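Local coordinates for 2-C-methyl-D-erythritol 2,4-cyclodiphosphate synthase (Thermus thermophilus, PDB 1IV3), which converts 4-diphosphocytidyl-2-C-methyl-D-erythritol 2-phosphate into 2-C-methyl-D-erythritol 2,4-cyclodiphosphate with release of CMP, a step in non-mevalonate isoprenoid biosynthesis, and needs a divalent metal cation, at residues 38-43 / 96-101; 16-21 / 101-106. The protein carries 3 engineered substitutions. All coordinates share one frame; numbering follows the deposited sequence.

In the fold
Contact 1 lies deep in the subunit, its centre about 6 Å from that of the chain, and sets the first turn of helix 39-50 on strand 91-99. Contact 2, whose centre is about 12 Å from that of the chain, is also largely buried but nearer the surface; it lays the loop that continues from the same strand against the short hairpin strand 18-20. The two share Asp101. Both are apolar where their segments meet, but their surroundings differ: contact 1 has a capped helix start and the magnesium ligand His42 alongside its alanine-leucine packing, whereas contact 2 packs leucines on Pro103 and Leu105, next to exposed Arg102 and Lys104 of a substrate-binding loop.

Contact 1 (38-43 / 96-101); sequences DAAMHA and LVLTLD. Engineered in segment 38-43: Met41 (natural residue Leu). With MG (magnesium ion), chain G.
Asp38 OD1 is gripped by two backbone N-H groups, one from the helix that Ala40 seats on Leu96 and Leu98 and one from Cys21. The first is the N-cap bond from Met41 N (3.0 Å from Asp38 OD1), almost straight at 177° but arriving 55° out of the carboxylate plane; the other comes from Cys21 N, 2.9 Å from Asp38 OD1. Asp38 OD2 accepts from Gly22 N, so the carboxylate ties helix 39-50 to the turn at Cys21. The helix lies on one face of the mixed beta-sheet of the IspF fold. Its contact with strand 91-99 is one methyl group on two leucines: Ala40 CB is 4.0 Å from Leu96 CD1 and 3.9 Å from Leu98 CD2. Leu96 has CG between its backbone N and carbonyl carbon (chi1 68°), which brings CD1 up under the helix. With only a methyl at Ala40, the helix backbone comes close to the strand, and Leu98 CD2 approaches Ala40 CA as well. Val97, between the two leucines, packs on Tyr5 of a second subunit. CB of the engineered Met41 points away from the strand, and the side chain packs on Ser73 and Leu77 of helix 73-86. Farther round the helix, His42 NE2 is hydrogen-bonded to Ser73 OG, a second-shell bond consistent with holding the ring in place for the metal. Asp38 O sits above one face of the His42 ring, toward its rim, and His42 ND1 binds magnesium at 2.0 Å, together with Asp8, His10 and a water whose oxygen is 2.3 Å from the magnesium.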
# COMPACT_ATOMS: atom_id res chain seq x y z
N ASP A 38 9.33 -3.69 15.57
CA ASP A 38 8.06 -4.33 15.25
C ASP A 38 7.31 -3.57 14.16
O ASP A 38 6.61 -2.58 14.39
CB ASP A 38 7.18 -4.40 16.50
CG ASP A 38 5.95 -5.27 16.38
OD1 ASP A 38 5.30 -5.31 15.30
OD2 ASP A 38 5.61 -5.90 17.40
N ALA A 39 7.49 -4.03 12.92
CA ALA A 39 6.98 -3.32 11.75
C ALA A 39 5.47 -3.23 11.74
O ALA A 39 4.88 -2.26 11.26
CB ALA A 39 7.55 -4.03 10.53
N ALA A 40 4.78 -4.27 12.22
CA ALA A 40 3.33 -4.30 12.33
C ALA A 40 2.85 -3.16 13.23
O ALA A 40 2.03 -2.33 12.86
CB ALA A 40 2.82 -5.61 12.91
N MET A 41 3.41 -3.14 14.44
CA MET A 41 3.05 -2.08 15.37
C MET A 41 3.35 -0.72 14.76
O MET A 41 2.55 0.21 14.86
CB MET A 41 3.80 -2.18 16.70
CG MET A 41 3.37 -3.27 17.66
SD MET A 41 1.77 -3.03 18.47
CE MET A 41 0.74 -4.08 17.51
N HIS A 42 4.52 -0.55 14.12
CA HIS A 42 4.85 0.79 13.62
C HIS A 42 3.92 1.24 12.50
O HIS A 42 3.47 2.39 12.50
CB HIS A 42 6.29 0.83 13.10
CG HIS A 42 7.26 0.74 14.23
ND1 HIS A 42 8.62 0.71 14.06
CD2 HIS A 42 7.03 0.67 15.57
CE1 HIS A 42 9.21 0.63 15.25
NE2 HIS A 42 8.27 0.60 16.18
N ALA A 43 3.63 0.31 11.60
CA ALA A 43 2.75 0.69 10.48
C ALA A 43 1.34 0.99 10.95
O ALA A 43 0.69 1.91 10.44
CB ALA A 43 2.75 -0.41 9.42
N LEU A 96 -3.82 -5.35 7.45
CA LEU A 96 -2.41 -5.11 7.13
C LEU A 96 -1.74 -6.35 6.57
O LEU A 96 -2.21 -7.45 6.79
CB LEU A 96 -1.64 -4.66 8.37
CG LEU A 96 -1.48 -5.72 9.46
CD1 LEU A 96 -0.36 -5.34 10.43
CD2 LEU A 96 -2.77 -5.89 10.24
N VAL A 97 -0.64 -6.07 5.86
CA VAL A 97 0.16 -7.13 5.27
C VAL A 97 1.57 -7.08 5.85
O VAL A 97 2.19 -6.02 5.87
CB VAL A 97 0.28 -6.98 3.75
CG1 VAL A 97 1.03 -8.13 3.11
CG2 VAL A 97 -1.12 -6.86 3.13
N LEU A 98 2.03 -8.25 6.28
CA LEU A 98 3.40 -8.43 6.68
C LEU A 98 4.13 -9.26 5.62
O LEU A 98 3.63 -10.33 5.25
CB LEU A 98 3.51 -9.15 8.01
CG LEU A 98 2.66 -8.55 9.12
CD1 LEU A 98 3.00 -9.27 10.43
CD2 LEU A 98 2.87 -7.05 9.24
N THR A 99 5.28 -8.72 5.22
CA THR A 99 6.09 -9.37 4.19
C THR A 99 7.48 -9.65 4.72
O THR A 99 8.17 -8.75 5.21
CB THR A 99 6.17 -8.47 2.94
OG1 THR A 99 4.85 -8.18 2.47
CG2 THR A 99 6.91 -9.18 1.83
N LEU A 100 7.89 -10.90 4.64
CA LEU A 100 9.24 -11.32 5.02
C LEU A 100 9.48 -12.75 4.53
O LEU A 100 8.54 -13.54 4.45
CB LEU A 100 9.46 -11.19 6.52
CG LEU A 100 8.84 -12.23 7.45
CD1 LEU A 100 9.19 -11.94 8.92
CD2 LEU A 100 7.34 -12.28 7.29
N ASP A 101 10.72 -13.06 4.18
CA ASP A 101 10.99 -14.37 3.60
C ASP A 101 11.14 -15.45 4.66
O ASP A 101 10.90 -16.63 4.38
CB ASP A 101 12.24 -14.29 2.69
CG ASP A 101 12.00 -13.36 1.52
OD1 ASP A 101 11.03 -12.57 1.52
OD2 ASP A 101 12.77 -13.42 0.53
MG MG G . 9.74 0.53 12.46
O HOH W 1 10.67 2.67 12.37

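Contact 2 (16-21 / 101-106); sequences RPLYLC and DRPKLG
Leu18 and Pro103 reach toward each other, Leu18 CD2 resting on the CD-CG side of the proline ring, 3.6 Å from Pro103 CD and 3.9 Å from Pro103 CG. Two residues on, Leu20 and Leu105 cross at about a right angle, and Leu20 CD1 rests against both methyls of its partner, 3.9 Å from Leu105 CD1 and 4.0 Å from Leu105 CD2. Leu18 stretches out from its strand with CG anti to the backbone N (chi1 175°), which helps carry CD2 across to the proline. The backbones stay well apart, the nearest CA atoms, Leu18 CA and Pro103 CA, being 9.3 Å from each other, and the side chains alone bridge the gap. Behind them, strand 18-20 pairs with 23-25 in a small antiparallel hairpin, where Leu18 shares a backbone hydrogen bond and side-chain packing with Ile25. Cys21, just past the strand, packs on Leu112 and Leu116 of helix 109-120, and its carbonyl oxygen is hydrogen-bonded to Ser115 OG. On the loop side, the peptide bond before Pro103 is cis, which turns the chain there; Pro103 also touches Ser27, while Leu105 CD1 packs 3.6 Å from Leu100 CD2. Farther out, Asp101 OD1 is hydrogen-bonded to Ser134 OG, and Arg102 NH2 forms a salt bridge with Glu14 OE1. Residues 100-106 and 131-135 contribute to the binding site for 4-diphosphocytidyl-2-C-methyl-D-erythritol 2-phosphate, so the Asp101-Ser134 bond joins two parts of that site. Between the two segments the contact is purely apolar, packing without a directional polar bond; directed bonds of the loop, from Asp101 and Arg102, go elsewhere.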
# COMPACT_ATOMS: atom_id res chain seq x y z
N ARG A 16 19.03 -11.75 16.09
CA ARG A 16 18.32 -10.73 16.87
C ARG A 16 16.90 -11.19 17.13
O ARG A 16 16.33 -11.90 16.28
CB ARG A 16 18.32 -9.42 16.09
CG ARG A 16 19.61 -8.64 16.07
CD ARG A 16 19.42 -7.31 15.35
NE ARG A 16 20.67 -6.88 14.72
CZ ARG A 16 21.69 -6.42 15.43
NH1 ARG A 16 21.57 -6.34 16.75
NH2 ARG A 16 22.81 -6.04 14.83
N PRO A 17 16.27 -10.83 18.23
CA PRO A 17 14.88 -11.24 18.47
C PRO A 17 13.94 -10.60 17.46
O PRO A 17 14.10 -9.47 17.00
CB PRO A 17 14.58 -10.70 19.88
CG PRO A 17 15.53 -9.54 19.99
CD PRO A 17 16.80 -10.02 19.35
N LEU A 18 12.91 -11.36 17.09
CA LEU A 18 11.92 -10.83 16.15
C LEU A 18 10.63 -10.51 16.88
O LEU A 18 10.06 -11.40 17.52
CB LEU A 18 11.63 -11.84 15.03
CG LEU A 18 10.52 -11.40 14.08
CD1 LEU A 18 10.92 -10.16 13.30
CD2 LEU A 18 10.16 -12.54 13.12
N TYR A 19 10.18 -9.26 16.79
CA TYR A 19 8.91 -8.86 17.39
C TYR A 19 7.91 -8.47 16.32
O TYR A 19 8.26 -7.67 15.44
CB TYR A 19 9.11 -7.65 18.31
CG TYR A 19 9.97 -8.05 19.49
CD1 TYR A 19 9.34 -8.77 20.50
CD2 TYR A 19 11.31 -7.72 19.58
CE1 TYR A 19 10.06 -9.17 21.61
CE2 TYR A 19 12.05 -8.12 20.70
CZ TYR A 19 11.40 -8.85 21.68
OH TYR A 19 12.08 -9.27 22.81
N LEU A 20 6.69 -9.01 16.41
CA LEU A 20 5.67 -8.66 15.40
C LEU A 20 4.31 -8.65 16.08
O LEU A 20 3.98 -9.58 16.82
CB LEU A 20 5.66 -9.59 14.19
CG LEU A 20 6.78 -9.38 13.17
CD1 LEU A 20 6.84 -10.53 12.16
CD2 LEU A 20 6.64 -8.06 12.42
N CYS A 21 3.57 -7.58 15.83
CA CYS A 21 2.24 -7.50 16.43
C CYS A 21 2.28 -7.55 17.95
O CYS A 21 1.29 -7.94 18.58
CB CYS A 21 1.36 -8.65 15.93
SG CYS A 21 1.02 -8.56 14.15
N ASP A 101 10.72 -13.06 4.18
CA ASP A 101 10.99 -14.37 3.60
C ASP A 101 11.14 -15.45 4.66
O ASP A 101 10.90 -16.63 4.38
CB ASP A 101 12.24 -14.29 2.69
CG ASP A 101 12.00 -13.36 1.52
OD1 ASP A 101 11.03 -12.57 1.52
OD2 ASP A 101 12.77 -13.42 0.53
N ARG A 102 11.50 -15.09 5.88
CA ARG A 102 11.56 -16.06 6.98
C ARG A 102 11.46 -15.28 8.28
O ARG A 102 11.87 -14.11 8.21
CB ARG A 102 12.84 -16.88 6.91
CG ARG A 102 14.07 -16.03 6.66
CD ARG A 102 15.37 -16.83 6.60
NE ARG A 102 16.50 -15.91 6.71
CZ ARG A 102 17.66 -16.14 7.30
NH1 ARG A 102 17.89 -17.31 7.87
NH2 ARG A 102 18.60 -15.19 7.32
N PRO A 103 10.96 -15.84 9.36
CA PRO A 103 10.42 -17.19 9.48
C PRO A 103 8.99 -17.27 8.96
O PRO A 103 8.37 -16.24 8.70
CB PRO A 103 10.39 -17.42 11.00
CG PRO A 103 10.07 -16.05 11.53
CD PRO A 103 10.83 -15.10 10.65
N LYS A 104 8.45 -18.48 8.81
CA LYS A 104 7.04 -18.63 8.48
C LYS A 104 6.16 -18.06 9.60
O LYS A 104 6.39 -18.37 10.78
CB LYS A 104 6.70 -20.12 8.27
CG LYS A 104 7.43 -20.69 7.05
CD LYS A 104 7.04 -22.13 6.79
CE LYS A 104 6.59 -22.33 5.35
NZ LYS A 104 7.74 -22.68 4.46
N LEU A 105 5.17 -17.27 9.22
CA LEU A 105 4.29 -16.68 10.24
C LEU A 105 3.02 -17.48 10.45
O LEU A 105 2.35 -17.34 11.48
CB LEU A 105 4.01 -15.21 9.87
CG LEU A 105 5.22 -14.26 9.93
CD1 LEU A 105 4.79 -12.81 9.73
CD2 LEU A 105 5.98 -14.38 11.25
N GLY A 106 2.70 -18.35 9.49
CA GLY A 106 1.53 -19.21 9.59
C GLY A 106 1.26 -19.84 10.94
O GLY A 106 0.14 -19.68 11.48